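Local coordinates for Na Glutathione S-transferase 2 (Necator americanus, PDB 2ON5), which binds glutathione and, as a glutathione S-transferase, probably catalyses its conjugation to electrophilic compounds in the human hookworm, at residues A[19-24]-A[66-71]; A[90-95]-A[153-158]; A[119-124]-A[171-176]. One frame throughout, in Å; residues are numbered along the deposited sequence.

Contact 1 of 3, residues A[19-24]-A[66-71]; sequences RQIFAL and AIARYL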
ATOM      1  N   ARG A  19      16.706  -4.068   1.557  1.00 15.27           N
ATOM      2  CA  ARG A  19      18.146  -4.316   1.651  1.00 15.48           C
ATOM      3  C   ARG A  19      18.932  -2.976   1.654  1.00 15.69           C
ATOM      4  O   ARG A  19      20.005  -2.879   2.255  1.00 15.08           O
ATOM      5  CB  ARG A  19      18.636  -5.206   0.509  1.00 15.12           C
ATOM      6  CG  ARG A  19      17.963  -6.565   0.438  1.00 14.06           C
ATOM      7  CD  ARG A  19      18.731  -7.516  -0.495  1.00 14.50           C
ATOM      8  NE  ARG A  19      18.004  -8.752  -0.735  1.00 14.91           N
ATOM      9  CZ  ARG A  19      17.381  -9.048  -1.866  1.00 15.02           C
ATOM     10  NH1 ARG A  19      17.359  -8.154  -2.840  1.00 17.50           N
ATOM     11  NH2 ARG A  19      16.756 -10.220  -2.002  1.00 15.75           N
ATOM     12  N   GLN A  20      18.410  -1.973   0.961  1.00 15.44           N
ATOM     13  CA  GLN A  20      19.132  -0.696   0.829  1.00 16.51           C
ATOM     14  C   GLN A  20      18.933   0.148   2.068  1.00 15.70           C
ATOM     15  O   GLN A  20      19.799   0.924   2.408  1.00 16.63           O
ATOM     16  CB  GLN A  20      18.741   0.073  -0.442  1.00 15.65           C
ATOM     17  CG  GLN A  20      19.296  -0.654  -1.697  1.00 16.07           C
ATOM     18  CD  GLN A  20      18.860  -0.061  -3.023  1.00 17.70           C
ATOM     19  OE1 GLN A  20      19.062  -0.676  -4.080  1.00 18.94           O
ATOM     20  NE2 GLN A  20      18.247   1.127  -2.985  1.00 15.78           N
ATOM     21  N   ILE A  21      17.793  -0.008   2.722  1.00 15.50           N
ATOM     22  CA  ILE A  21      17.593   0.619   4.046  1.00 15.38           C
ATOM     23  C   ILE A  21      18.635   0.080   5.038  1.00 16.28           C
ATOM     24  O   ILE A  21      19.281   0.859   5.767  1.00 16.70           O
ATOM     25  CB  ILE A  21      16.188   0.387   4.578  1.00 14.72           C
ATOM     26  CG1 ILE A  21      15.172   1.172   3.717  1.00 15.10           C
ATOM     27  CG2 ILE A  21      16.144   0.738   6.101  1.00 13.77           C
ATOM     28  CD1 ILE A  21      13.671   0.735   3.926  1.00 14.45           C
ATOM     29  N   PHE A  22      18.829  -1.240   5.043  1.00 16.23           N
ATOM     30  CA  PHE A  22      19.846  -1.829   5.949  1.00 17.79           C
ATOM     31  C   PHE A  22      21.238  -1.295   5.654  1.00 17.45           C
ATOM     32  O   PHE A  22      22.003  -0.990   6.579  1.00 18.44           O
ATOM     33  CB  PHE A  22      19.874  -3.363   5.879  1.00 17.92           C
ATOM     34  CG  PHE A  22      18.749  -4.049   6.601  1.00 17.63           C
ATOM     35  CD1 PHE A  22      18.565  -3.881   7.970  1.00 17.75           C
ATOM     36  CD2 PHE A  22      17.907  -4.932   5.916  1.00 19.25           C
ATOM     37  CE1 PHE A  22      17.542  -4.528   8.638  1.00 19.07           C
ATOM     38  CE2 PHE A  22      16.879  -5.625   6.599  1.00 18.58           C
ATOM     39  CZ  PHE A  22      16.697  -5.407   7.953  1.00 18.63           C
ATOM     40  N   ALA A  23      21.586  -1.216   4.367  1.00 18.07           N
ATOM     41  CA  ALA A  23      22.880  -0.676   3.941  1.00 18.56           C
ATOM     42  C   ALA A  23      23.080   0.758   4.394  1.00 18.85           C
ATOM     43  O   ALA A  23      24.116   1.084   4.946  1.00 19.29           O
ATOM     44  CB  ALA A  23      23.035  -0.789   2.414  1.00 18.00           C
ATOM     45  N   LEU A  24      22.086   1.616   4.167  1.00 19.16           N
ATOM     46  CA  LEU A  24      22.181   3.015   4.604  1.00 19.81           C
ATOM     47  C   LEU A  24      22.330   3.156   6.120  1.00 19.72           C
ATOM     48  O   LEU A  24      22.978   4.087   6.613  1.00 20.89           O
ATOM     49  CB  LEU A  24      20.959   3.816   4.142  1.00 19.26           C
ATOM     50  CG  LEU A  24      20.859   4.053   2.625  1.00 20.99           C
ATOM     51  CD1 LEU A  24      19.594   4.792   2.275  1.00 22.43           C
ATOM     52  CD2 LEU A  24      22.079   4.800   2.132  1.00 23.96           C
ATOM     53  N   ALA A  66       5.155  -2.437   4.400  1.00 14.94           N
ATOM     54  CA  ALA A  66       5.092  -2.428   5.868  1.00 14.71           C
ATOM     55  C   ALA A  66       6.505  -2.615   6.434  1.00 15.24           C
ATOM     56  O   ALA A  66       6.914  -1.944   7.394  1.00 14.02           O
ATOM     57  CB  ALA A  66       4.152  -3.492   6.382  1.00 15.38           C
ATOM     58  N   ILE A  67       7.260  -3.520   5.823  1.00 14.89           N
ATOM     59  CA  ILE A  67       8.646  -3.749   6.231  1.00 14.70           C
ATOM     60  C   ILE A  67       9.511  -2.515   5.966  1.00 15.22           C
ATOM     61  O   ILE A  67      10.287  -2.113   6.831  1.00 15.87           O
ATOM     62  CB  ILE A  67       9.259  -4.973   5.482  1.00 14.90           C
ATOM     63  CG1 ILE A  67       8.521  -6.250   5.913  1.00 15.59           C
ATOM     64  CG2 ILE A  67      10.789  -5.078   5.817  1.00 11.64           C
ATOM     65  CD1 ILE A  67       8.699  -7.451   4.903  1.00 13.79           C
ATOM     66  N   ALA A  68       9.411  -1.939   4.765  1.00 14.94           N
ATOM     67  CA  ALA A  68      10.228  -0.774   4.436  1.00 16.00           C
ATOM     68  C   ALA A  68       9.967   0.372   5.413  1.00 15.71           C
ATOM     69  O   ALA A  68      10.911   1.014   5.886  1.00 16.33           O
ATOM     70  CB  ALA A  68       9.979  -0.295   2.977  1.00 15.33           C
ATOM     71  N   ARG A  69       8.692   0.628   5.702  1.00 15.93           N
ATOM     72  CA  ARG A  69       8.310   1.775   6.572  1.00 16.14           C
ATOM     73  C   ARG A  69       8.801   1.533   8.011  1.00 16.22           C
ATOM     74  O   ARG A  69       9.344   2.432   8.648  1.00 15.06           O
ATOM     75  CB  ARG A  69       6.795   1.974   6.601  1.00 16.43           C
ATOM     76  CG  ARG A  69       6.304   3.210   7.437  1.00 15.84           C
ATOM     77  CD  ARG A  69       4.764   3.407   7.339  1.00 16.52           C
ATOM     78  NE  ARG A  69       4.396   3.486   5.933  1.00 15.38           N
ATOM     79  CZ  ARG A  69       3.836   2.512   5.219  1.00 16.11           C
ATOM     80  NH1 ARG A  69       3.478   1.364   5.777  1.00 16.40           N
ATOM     81  NH2 ARG A  69       3.630   2.699   3.927  1.00 13.87           N
ATOM     82  N   TYR A  70       8.572   0.321   8.504  1.00 15.20           N
ATOM     83  CA  TYR A  70       9.020  -0.065   9.860  1.00 15.17           C
ATOM     84  C   TYR A  70      10.530   0.202  10.096  1.00 14.75           C
ATOM     85  O   TYR A  70      10.927   0.851  11.075  1.00 13.43           O
ATOM     86  CB  TYR A  70       8.693  -1.540  10.116  1.00 15.98           C
ATOM     87  CG  TYR A  70       9.236  -2.026  11.460  1.00 16.72           C
ATOM     88  CD1 TYR A  70       8.702  -1.529  12.653  1.00 15.79           C
ATOM     89  CD2 TYR A  70      10.310  -2.922  11.525  1.00 16.49           C
ATOM     90  CE1 TYR A  70       9.191  -1.927  13.883  1.00 16.09           C
ATOM     91  CE2 TYR A  70      10.819  -3.359  12.774  1.00 17.57           C
ATOM     92  CZ  TYR A  70      10.263  -2.833  13.942  1.00 17.65           C
ATOM     93  OH  TYR A  70      10.737  -3.214  15.183  1.00 18.04           O
ATOM     94  N   LEU A  71      11.368  -0.318   9.199  1.00 14.06           N
ATOM     95  CA  LEU A  71      12.815  -0.053   9.244  1.00 14.20           C
ATOM     96  C   LEU A  71      13.184   1.402   8.960  1.00 15.04           C
ATOM     97  O   LEU A  71      14.101   1.953   9.593  1.00 14.91           O
ATOM     98  CB  LEU A  71      13.584  -0.999   8.308  1.00 13.65           C
ATOM     99  CG  LEU A  71      13.358  -2.487   8.544  1.00 13.61           C
ATOM    100  CD1 LEU A  71      13.819  -3.311   7.350  1.00 13.45           C
ATOM    101  CD2 LEU A  71      13.951  -2.991   9.897  1.00 12.41           C
TER
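Ile21 and Phe22 of helix 16-25 meet Ala68 and Leu71 of helix 64-75. The contact is apolar and all four residues are buried. The two short segments run nearly parallel, at 13°, and their axes come no closer than 10.0 Å. The larger side chains Ile21, Phe22 and Leu71 span most of the gap.

Aliphatic Ile21 sends its two branches to different places. Its CG2, anti to the backbone N, lies 3.8 Å from Leu71 CB. Its CG1-CD1 branch reaches back, a turn earlier on helix 64-75, and Ile21 CD1 packs 3.9 Å from Ala68 CB. The same methyl, Ile21 CD1, sits 3.4 Å from the carbonyl oxygen Ala68 O. That oxygen also accepts a hydrogen bond from the hydroxyl of Ser72.

The aromatic contact is made by the far end of the Phe22 ring. Phe22 CZ is 3.6 Å from Leu71 CD1, and the methyl approaches the ring obliquely. The other methyl, Leu71 CD2, is 4.1 Å from both Phe22 CE1 and Phe22 CZ. Leu54 of strand 53-56 touches both Phe22 and Leu71, so the sheet covers this side. Phe22 also stacks on Tyr29.

The two helices pack on the same side of the thioredoxin-like sheet. Their union here rests on shape and on the burial of apolar surface, with side-chain packing rather than polar pairing between the two segments.

Contact 2 of 3, residues A[90-95]-A[153-158]; sequences SVADQY and VTYADL. With EDO (1,2-ethanediol), chain P.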
ATOM      1  N   SER A  90       2.359   8.501   0.730  1.00 14.62           N
ATOM      2  CA  SER A  90       1.500   8.737  -0.465  1.00 14.68           C
ATOM      3  C   SER A  90       2.261   8.512  -1.787  1.00 14.83           C
ATOM      4  O   SER A  90       1.703   7.931  -2.736  1.00 14.79           O
ATOM      5  CB  SER A  90       0.873  10.148  -0.413  1.00 14.03           C
ATOM      6  OG  SER A  90       1.803  11.163  -0.731  1.00 16.44           O
ATOM      7  N   VAL A  91       3.524   8.951  -1.838  1.00 15.13           N
ATOM      8  CA  VAL A  91       4.402   8.688  -2.988  1.00 15.50           C
ATOM      9  C   VAL A  91       4.662   7.193  -3.153  1.00 16.35           C
ATOM     10  O   VAL A  91       4.599   6.662  -4.298  1.00 17.30           O
ATOM     11  CB  VAL A  91       5.759   9.492  -2.921  1.00 16.14           C
ATOM     12  CG1 VAL A  91       6.708   9.094  -4.083  1.00 17.21           C
ATOM     13  CG2 VAL A  91       5.490  11.006  -2.995  1.00 15.80           C
ATOM     14  N   ALA A  92       4.947   6.509  -2.035  1.00 14.92           N
ATOM     15  CA  ALA A  92       5.204   5.072  -2.084  1.00 15.91           C
ATOM     16  C   ALA A  92       3.967   4.335  -2.568  1.00 16.02           C
ATOM     17  O   ALA A  92       4.074   3.368  -3.317  1.00 16.56           O
ATOM     18  CB  ALA A  92       5.643   4.542  -0.683  1.00 15.55           C
ATOM     19  N   ASP A  93       2.796   4.791  -2.125  1.00 16.19           N
ATOM     20  CA  ASP A  93       1.535   4.200  -2.562  1.00 16.60           C
ATOM     21  C   ASP A  93       1.279   4.445  -4.043  1.00 16.06           C
ATOM     22  O   ASP A  93       0.780   3.550  -4.739  1.00 15.86           O
ATOM     23  CB  ASP A  93       0.356   4.719  -1.734  1.00 17.49           C
ATOM     24  CG  ASP A  93       0.126   3.907  -0.465  1.00 21.37           C
ATOM     25  OD1 ASP A  93       0.841   2.904  -0.242  1.00 23.88           O
ATOM     26  OD2 ASP A  93      -0.787   4.277   0.309  1.00 23.92           O
ATOM     27  N   GLN A  94       1.612   5.628  -4.538  1.00 16.20           N
ATOM     28  CA  GLN A  94       1.488   5.881  -5.986  1.00 17.13           C
ATOM     29  C   GLN A  94       2.444   4.976  -6.804  1.00 17.50           C
ATOM     30  O   GLN A  94       2.065   4.410  -7.858  1.00 17.49           O
ATOM     31  CB  GLN A  94       1.721   7.362  -6.323  1.00 17.49           C
ATOM     32  CG  GLN A  94       1.477   7.682  -7.818  1.00 16.83           C
ATOM     33  CD  GLN A  94      -0.018   7.731  -8.146  1.00 20.08           C
ATOM     34  OE1 GLN A  94      -0.866   7.679  -7.253  1.00 19.03           O
ATOM     35  NE2 GLN A  94      -0.346   7.812  -9.444  1.00 21.88           N
ATOM     36  N   TYR A  95       3.669   4.851  -6.323  1.00 17.82           N
ATOM     37  CA  TYR A  95       4.632   3.852  -6.851  1.00 17.06           C
ATOM     38  C   TYR A  95       4.067   2.408  -6.885  1.00 17.40           C
ATOM     39  O   TYR A  95       4.244   1.684  -7.874  1.00 17.42           O
ATOM     40  CB  TYR A  95       5.905   3.887  -6.010  1.00 16.95           C
ATOM     41  CG  TYR A  95       6.904   2.794  -6.400  1.00 17.24           C
ATOM     42  CD1 TYR A  95       7.687   2.927  -7.549  1.00 16.40           C
ATOM     43  CD2 TYR A  95       7.040   1.638  -5.622  1.00 15.61           C
ATOM     44  CE1 TYR A  95       8.628   1.899  -7.915  1.00 20.05           C
ATOM     45  CE2 TYR A  95       7.964   0.602  -5.970  1.00 18.06           C
ATOM     46  CZ  TYR A  95       8.740   0.748  -7.114  1.00 16.72           C
ATOM     47  OH  TYR A  95       9.627  -0.236  -7.488  1.00 18.06           O
ATOM     48  N   VAL A 153      17.101  11.676   1.833  1.00 20.16           N
ATOM     49  CA  VAL A 153      16.650  10.406   1.217  1.00 19.43           C
ATOM     50  C   VAL A 153      15.613   9.687   2.078  1.00 18.76           C
ATOM     51  O   VAL A 153      15.741   9.633   3.306  1.00 17.98           O
ATOM     52  CB  VAL A 153      17.843   9.461   0.847  1.00 19.31           C
ATOM     53  CG1 VAL A 153      18.536   8.870   2.107  1.00 20.22           C
ATOM     54  CG2 VAL A 153      17.382   8.339  -0.126  1.00 19.10           C
ATOM     55  N   THR A 154      14.573   9.159   1.428  1.00 17.47           N
ATOM     56  CA  THR A 154      13.569   8.352   2.106  1.00 17.15           C
ATOM     57  C   THR A 154      13.350   7.033   1.367  1.00 17.16           C
ATOM     58  O   THR A 154      13.851   6.841   0.253  1.00 16.19           O
ATOM     59  CB  THR A 154      12.187   9.068   2.234  1.00 17.35           C
ATOM     60  OG1 THR A 154      11.593   9.182   0.946  1.00 18.28           O
ATOM     61  CG2 THR A 154      12.329  10.419   2.922  1.00 15.14           C
ATOM     62  N   TYR A 155      12.577   6.133   1.964  1.00 16.56           N
ATOM     63  CA  TYR A 155      12.354   4.842   1.277  1.00 16.08           C
ATOM     64  C   TYR A 155      11.610   5.001  -0.054  1.00 15.87           C
ATOM     65  O   TYR A 155      11.723   4.146  -0.946  1.00 15.23           O
ATOM     66  CB  TYR A 155      11.718   3.798   2.206  1.00 16.26           C
ATOM     67  CG  TYR A 155      10.248   3.999   2.482  1.00 16.78           C
ATOM     68  CD1 TYR A 155       9.301   3.412   1.651  1.00 18.80           C
ATOM     69  CD2 TYR A 155       9.799   4.766   3.568  1.00 16.76           C
ATOM     70  CE1 TYR A 155       7.935   3.591   1.870  1.00 18.82           C
ATOM     71  CE2 TYR A 155       8.414   4.946   3.802  1.00 17.52           C
ATOM     72  CZ  TYR A 155       7.501   4.354   2.934  1.00 17.48           C
ATOM     73  OH  TYR A 155       6.146   4.504   3.105  1.00 19.32           O
ATOM     74  N   ALA A 156      10.859   6.094  -0.207  1.00 14.93           N
ATOM     75  CA  ALA A 156      10.216   6.333  -1.495  1.00 15.24           C
ATOM     76  C   ALA A 156      11.287   6.601  -2.587  1.00 15.58           C
ATOM     77  O   ALA A 156      11.141   6.133  -3.715  1.00 15.49           O
ATOM     78  CB  ALA A 156       9.200   7.486  -1.400  1.00 14.56           C
ATOM     79  N   ASP A 157      12.339   7.355  -2.246  1.00 15.59           N
ATOM     80  CA  ASP A 157      13.481   7.566  -3.156  1.00 16.17           C
ATOM     81  C   ASP A 157      14.117   6.228  -3.568  1.00 16.12           C
ATOM     82  O   ASP A 157      14.430   6.003  -4.744  1.00 16.07           O
ATOM     83  CB  ASP A 157      14.528   8.471  -2.530  1.00 16.33           C
ATOM     84  CG  ASP A 157      13.997   9.873  -2.272  1.00 18.96           C
ATOM     85  OD1 ASP A 157      13.977  10.270  -1.082  1.00 17.01           O
ATOM     86  OD2 ASP A 157      13.556  10.523  -3.266  1.00 17.11           O
ATOM     87  N   LEU A 158      14.281   5.354  -2.586  1.00 15.68           N
ATOM     88  CA  LEU A 158      14.969   4.097  -2.814  1.00 16.56           C
ATOM     89  C   LEU A 158      14.141   3.263  -3.761  1.00 16.58           C
ATOM     90  O   LEU A 158      14.688   2.696  -4.703  1.00 15.89           O
ATOM     91  CB  LEU A 158      15.230   3.353  -1.488  1.00 17.01           C
ATOM     92  CG  LEU A 158      16.123   4.057  -0.441  1.00 15.82           C
ATOM     93  CD1 LEU A 158      16.237   3.283   0.893  1.00 18.77           C
ATOM     94  CD2 LEU A 158      17.522   4.331  -1.003  1.00 16.79           C
TER
HETATM   95  C1  EDO P 426       8.070  -3.245  -6.097  1.00 27.69           C
HETATM   96  O1  EDO P 426       8.985  -2.429  -6.804  1.00 24.44           O
HETATM   97  C2  EDO P 426       7.441  -2.428  -4.976  1.00 25.44           C
HETATM   98  O2  EDO P 426       6.057  -2.361  -5.234  1.00 29.63           O
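Val91 and Ala92, neighbours on helix 82-101, meet Tyr155 and Ala156 in the first turn of helix 155-168. Val91 comes first. Its CG1 is anti to the backbone N, chi1 175°, and lies 4.0 Å from Ala156 CB. Met136 and Phe139 of helix 117-143 also touch Val91.

Ala92 brings the backbones close. Its CA is 5.2 Å from Ala156 CA, a spacing that the two small side chains permit. Ala92 CB points to the other segment and lies 3.6 Å from Tyr155 CE1, oblique to the ring. The Tyr155 ring thus runs past the methyl, and its hydroxyl hydrogen-bonds to Asp89, a turn before the contact on helix 82-101, and weakly to Arg69 of helix 64-75.

Tyr95, a turn further on, turns to a bound 1,2-ethanediol, probably from the crystallisation liquor. The diol oxygen O1 lies near the ring plane, at the edge. Tyr95 OH and O1 of the diol are modelled only 2.4 Å apart; so short a hydrogen bond is doubtful in detail, and either oxygen could be the donor.

The start of the partner helix is held by its own side chains. Thr154 N donates to Asp157 OD1 at 2.8 Å, and Ala156 N donates weakly to Thr154 OG1. Thr154 and Asp157 form a capping box. It fits the N-capping box known in glutathione S-transferases at the start of the core helix of the all-helical C-terminal domain.

Contact 3 of 3, residues A[119-124]-A[171-176]; sequences KLFKEL and FPSIYD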
ATOM      1  N   LYS A 119       8.234  -6.054 -26.074  1.00 29.74           N
ATOM      2  CA  LYS A 119       6.864  -5.706 -26.467  1.00 29.09           C
ATOM      3  C   LYS A 119       6.076  -5.112 -25.293  1.00 28.39           C
ATOM      4  O   LYS A 119       5.392  -4.084 -25.439  1.00 27.20           O
ATOM      5  CB  LYS A 119       6.149  -6.923 -27.053  1.00 29.55           C
ATOM      6  CG  LYS A 119       4.749  -6.651 -27.575  1.00 31.83           C
ATOM      7  CD  LYS A 119       4.258  -7.804 -28.455  1.00 36.02           C
ATOM      8  CE  LYS A 119       2.737  -7.784 -28.623  1.00 38.70           C
ATOM      9  NZ  LYS A 119       2.055  -8.577 -27.540  1.00 41.19           N
ATOM     10  N   LEU A 120       6.173  -5.767 -24.138  1.00 26.96           N
ATOM     11  CA  LEU A 120       5.486  -5.297 -22.935  1.00 27.26           C
ATOM     12  C   LEU A 120       6.029  -3.952 -22.470  1.00 26.70           C
ATOM     13  O   LEU A 120       5.285  -3.115 -21.933  1.00 26.51           O
ATOM     14  CB  LEU A 120       5.653  -6.291 -21.790  1.00 27.23           C
ATOM     15  CG  LEU A 120       4.584  -7.331 -21.419  1.00 30.17           C
ATOM     16  CD1 LEU A 120       3.193  -7.039 -21.984  1.00 27.42           C
ATOM     17  CD2 LEU A 120       5.080  -8.691 -21.769  1.00 25.23           C
ATOM     18  N   PHE A 121       7.332  -3.755 -22.647  1.00 25.67           N
ATOM     19  CA  PHE A 121       7.961  -2.515 -22.230  1.00 25.61           C
ATOM     20  C   PHE A 121       7.347  -1.376 -23.041  1.00 25.89           C
ATOM     21  O   PHE A 121       6.912  -0.365 -22.485  1.00 24.64           O
ATOM     22  CB  PHE A 121       9.486  -2.571 -22.396  1.00 24.67           C
ATOM     23  CG  PHE A 121      10.156  -1.217 -22.301  1.00 25.34           C
ATOM     24  CD1 PHE A 121      10.494  -0.677 -21.055  1.00 23.82           C
ATOM     25  CD2 PHE A 121      10.431  -0.475 -23.450  1.00 23.76           C
ATOM     26  CE1 PHE A 121      11.091   0.567 -20.959  1.00 24.55           C
ATOM     27  CE2 PHE A 121      11.032   0.772 -23.359  1.00 23.76           C
ATOM     28  CZ  PHE A 121      11.364   1.296 -22.121  1.00 23.30           C
ATOM     29  N   LYS A 122       7.271  -1.579 -24.359  1.00 25.82           N
ATOM     30  CA  LYS A 122       6.716  -0.586 -25.261  1.00 27.45           C
ATOM     31  C   LYS A 122       5.225  -0.372 -25.053  1.00 27.10           C
ATOM     32  O   LYS A 122       4.760   0.760 -25.043  1.00 27.22           O
ATOM     33  CB  LYS A 122       6.975  -0.972 -26.729  1.00 27.36           C
ATOM     34  CG  LYS A 122       8.349  -0.581 -27.225  1.00 28.43           C
ATOM     35  CD  LYS A 122       8.486  -0.872 -28.754  1.00 29.77           C
ATOM     36  CE  LYS A 122       9.068  -2.231 -29.014  1.00 32.93           C
ATOM     37  NZ  LYS A 122       9.052  -2.574 -30.485  1.00 37.92           N
ATOM     38  N   GLU A 123       4.478  -1.457 -24.893  1.00 26.79           N
ATOM     39  CA  GLU A 123       3.022  -1.376 -24.937  1.00 27.32           C
ATOM     40  C   GLU A 123       2.427  -1.070 -23.563  1.00 26.43           C
ATOM     41  O   GLU A 123       1.382  -0.429 -23.462  1.00 24.91           O
ATOM     42  CB  GLU A 123       2.424  -2.666 -25.527  1.00 27.79           C
ATOM     43  CG  GLU A 123       2.812  -2.928 -26.997  1.00 29.34           C
ATOM     44  CD  GLU A 123       2.061  -4.119 -27.643  1.00 29.98           C
ATOM     45  OE1 GLU A 123       1.352  -4.865 -26.933  1.00 31.77           O
ATOM     46  OE2 GLU A 123       2.182  -4.299 -28.875  1.00 32.21           O
ATOM     47  N   LEU A 124       3.123  -1.515 -22.515  1.00 25.37           N
ATOM     48  CA  LEU A 124       2.634  -1.413 -21.147  1.00 25.07           C
ATOM     49  C   LEU A 124       3.422  -0.393 -20.305  1.00 24.45           C
ATOM     50  O   LEU A 124       2.845   0.572 -19.773  1.00 23.47           O
ATOM     51  CB  LEU A 124       2.656  -2.801 -20.486  1.00 25.17           C
ATOM     52  CG  LEU A 124       2.041  -2.927 -19.091  1.00 25.79           C
ATOM     53  CD1 LEU A 124       0.694  -2.265 -19.021  1.00 24.91           C
ATOM     54  CD2 LEU A 124       1.944  -4.382 -18.679  1.00 25.45           C
ATOM     55  N   PHE A 171      16.395  -1.498 -20.791  1.00 25.10           N
ATOM     56  CA  PHE A 171      15.711  -0.582 -21.711  1.00 24.84           C
ATOM     57  C   PHE A 171      15.961   0.893 -21.287  1.00 24.41           C
ATOM     58  O   PHE A 171      15.131   1.501 -20.594  1.00 23.23           O
ATOM     59  CB  PHE A 171      14.199  -0.880 -21.805  1.00 24.99           C
ATOM     60  CG  PHE A 171      13.870  -2.283 -22.270  1.00 24.91           C
ATOM     61  CD1 PHE A 171      13.294  -3.199 -21.405  1.00 25.59           C
ATOM     62  CD2 PHE A 171      14.157  -2.687 -23.579  1.00 26.96           C
ATOM     63  CE1 PHE A 171      12.997  -4.519 -21.843  1.00 27.11           C
ATOM     64  CE2 PHE A 171      13.863  -3.988 -24.023  1.00 26.78           C
ATOM     65  CZ  PHE A 171      13.294  -4.903 -23.153  1.00 26.88           C
ATOM     66  N   PRO A 172      17.125   1.446 -21.664  1.00 23.62           N
ATOM     67  CA  PRO A 172      17.526   2.814 -21.266  1.00 23.93           C
ATOM     68  C   PRO A 172      16.593   3.940 -21.684  1.00 23.66           C
ATOM     69  O   PRO A 172      16.664   5.037 -21.111  1.00 23.53           O
ATOM     70  CB  PRO A 172      18.900   2.990 -21.925  1.00 23.85           C
ATOM     71  CG  PRO A 172      18.989   1.949 -22.940  1.00 24.83           C
ATOM     72  CD  PRO A 172      18.206   0.780 -22.416  1.00 23.38           C
ATOM     73  N   SER A 173      15.704   3.673 -22.640  1.00 23.05           N
ATOM     74  CA  SER A 173      14.777   4.692 -23.100  1.00 22.86           C
ATOM     75  C   SER A 173      13.664   4.971 -22.091  1.00 22.26           C
ATOM     76  O   SER A 173      12.842   5.856 -22.300  1.00 22.27           O
ATOM     77  CB  SER A 173      14.173   4.322 -24.455  1.00 23.48           C
ATOM     78  OG  SER A 173      13.266   3.238 -24.345  1.00 23.15           O
ATOM     79  N   ILE A 174      13.631   4.222 -20.994  1.00 21.43           N
ATOM     80  CA  ILE A 174      12.642   4.522 -19.945  1.00 20.37           C
ATOM     81  C   ILE A 174      12.756   5.998 -19.506  1.00 19.92           C
ATOM     82  O   ILE A 174      11.769   6.631 -19.134  1.00 18.97           O
ATOM     83  CB  ILE A 174      12.759   3.554 -18.739  1.00 19.93           C
ATOM     84  CG1 ILE A 174      11.556   3.764 -17.788  1.00 18.71           C
ATOM     85  CG2 ILE A 174      14.135   3.670 -18.042  1.00 19.16           C
ATOM     86  CD1 ILE A 174      11.617   2.925 -16.522  1.00 19.62           C
ATOM     87  N   TYR A 175      13.968   6.538 -19.566  1.00 19.88           N
ATOM     88  CA  TYR A 175      14.174   7.922 -19.114  1.00 20.37           C
ATOM     89  C   TYR A 175      13.849   9.014 -20.158  1.00 20.95           C
ATOM     90  O   TYR A 175      13.859  10.194 -19.826  1.00 20.95           O
ATOM     91  CB  TYR A 175      15.597   8.111 -18.607  1.00 19.92           C
ATOM     92  CG  TYR A 175      15.940   7.375 -17.318  1.00 18.34           C
ATOM     93  CD1 TYR A 175      16.995   6.486 -17.289  1.00 17.40           C
ATOM     94  CD2 TYR A 175      15.235   7.611 -16.126  1.00 20.77           C
ATOM     95  CE1 TYR A 175      17.348   5.809 -16.120  1.00 17.92           C
ATOM     96  CE2 TYR A 175      15.583   6.948 -14.940  1.00 16.67           C
ATOM     97  CZ  TYR A 175      16.639   6.047 -14.948  1.00 16.74           C
ATOM     98  OH  TYR A 175      17.033   5.379 -13.800  1.00 17.35           O
ATOM     99  N   ASP A 176      13.586   8.616 -21.402  1.00 20.63           N
ATOM    100  CA  ASP A 176      13.235   9.568 -22.466  1.00 20.72           C
ATOM    101  C   ASP A 176      12.084  10.454 -22.030  1.00 20.57           C
ATOM    102  O   ASP A 176      11.014   9.961 -21.618  1.00 20.80           O
ATOM    103  CB  ASP A 176      12.803   8.836 -23.743  1.00 21.59           C
ATOM    104  CG  ASP A 176      13.962   8.190 -24.494  1.00 22.59           C
ATOM    105  OD1 ASP A 176      15.122   8.206 -24.022  1.00 23.79           O
ATOM    106  OD2 ASP A 176      13.671   7.648 -25.582  1.00 25.86           O
TER
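Phe121 of helix 117-143 lays its ring on Phe171 and turns an edge to the short 3-10 segment 172-175. Its CB begins the contact. Phe121 CB stands over a face of the Phe171 ring, 4.2 Å from the centroid. CG is anti to the backbone N, chi1 166°, which carries the ring out from the helix toward the loop. Phe121 CG is 3.8 Å from Phe171 CD1, and Phe121 CD1 is equally close to that atom.

Further out, the ring slides beyond the partner ring and under its stem. Phe121 CE1 is 3.5 Å from Phe171 CB. That CB sits almost centrally over the Phe121 face, 14° off the ring normal. Each ring thus takes the other's CB over one face. The two rings form an offset stack, with centroids 4.6 Å apart and planes at 21°.

The end of the ring meets the 3-10 segment. Phe121 CE2 is 3.5 Å from Ser173 OG, which lies at the ring edge. Phe121 CZ is 3.9 Å from the amide Ile174 N, also near the ring plane. That amide donates to Phe171 O within the turn. Across CZ from Ser173, Phe121 CE1 lies 4.1 Å from Ile174 CB.

Tyr105 of helix 103-110 and Ile167 of helix 155-168 touch Phe121. The offset aromatic pair joins the linker between helices 155-168 and 179-189 to helix 117-143, within the helical C-terminal domain of the glutathione S-transferase fold.

How the contacts relate
Contacts 1 and 2 are neighbours, with centres 12 Å apart. Ile21 CG1 lies 3.7 Å from Leu158 CD1, and Tyr155 packs on Ile21 and Ala68. Contact 1 lies within the thioredoxin-like domain and contact 2 among the helices of the other; the side chains touching between them cross the domain interface. On the second subunit, Arg69 forms a salt bridge with Asp89 and Ser90 packs on Ala62. Bound glutathione is about 9 Å from the side chain of Ala68 and about 10 Å from that of Ala92. No pocket residue belongs to either contact, though Lys96, just after 90-95, lines the pocket. Contact 3 is centred 28 Å from contact 1 and 21 Å from contact 2.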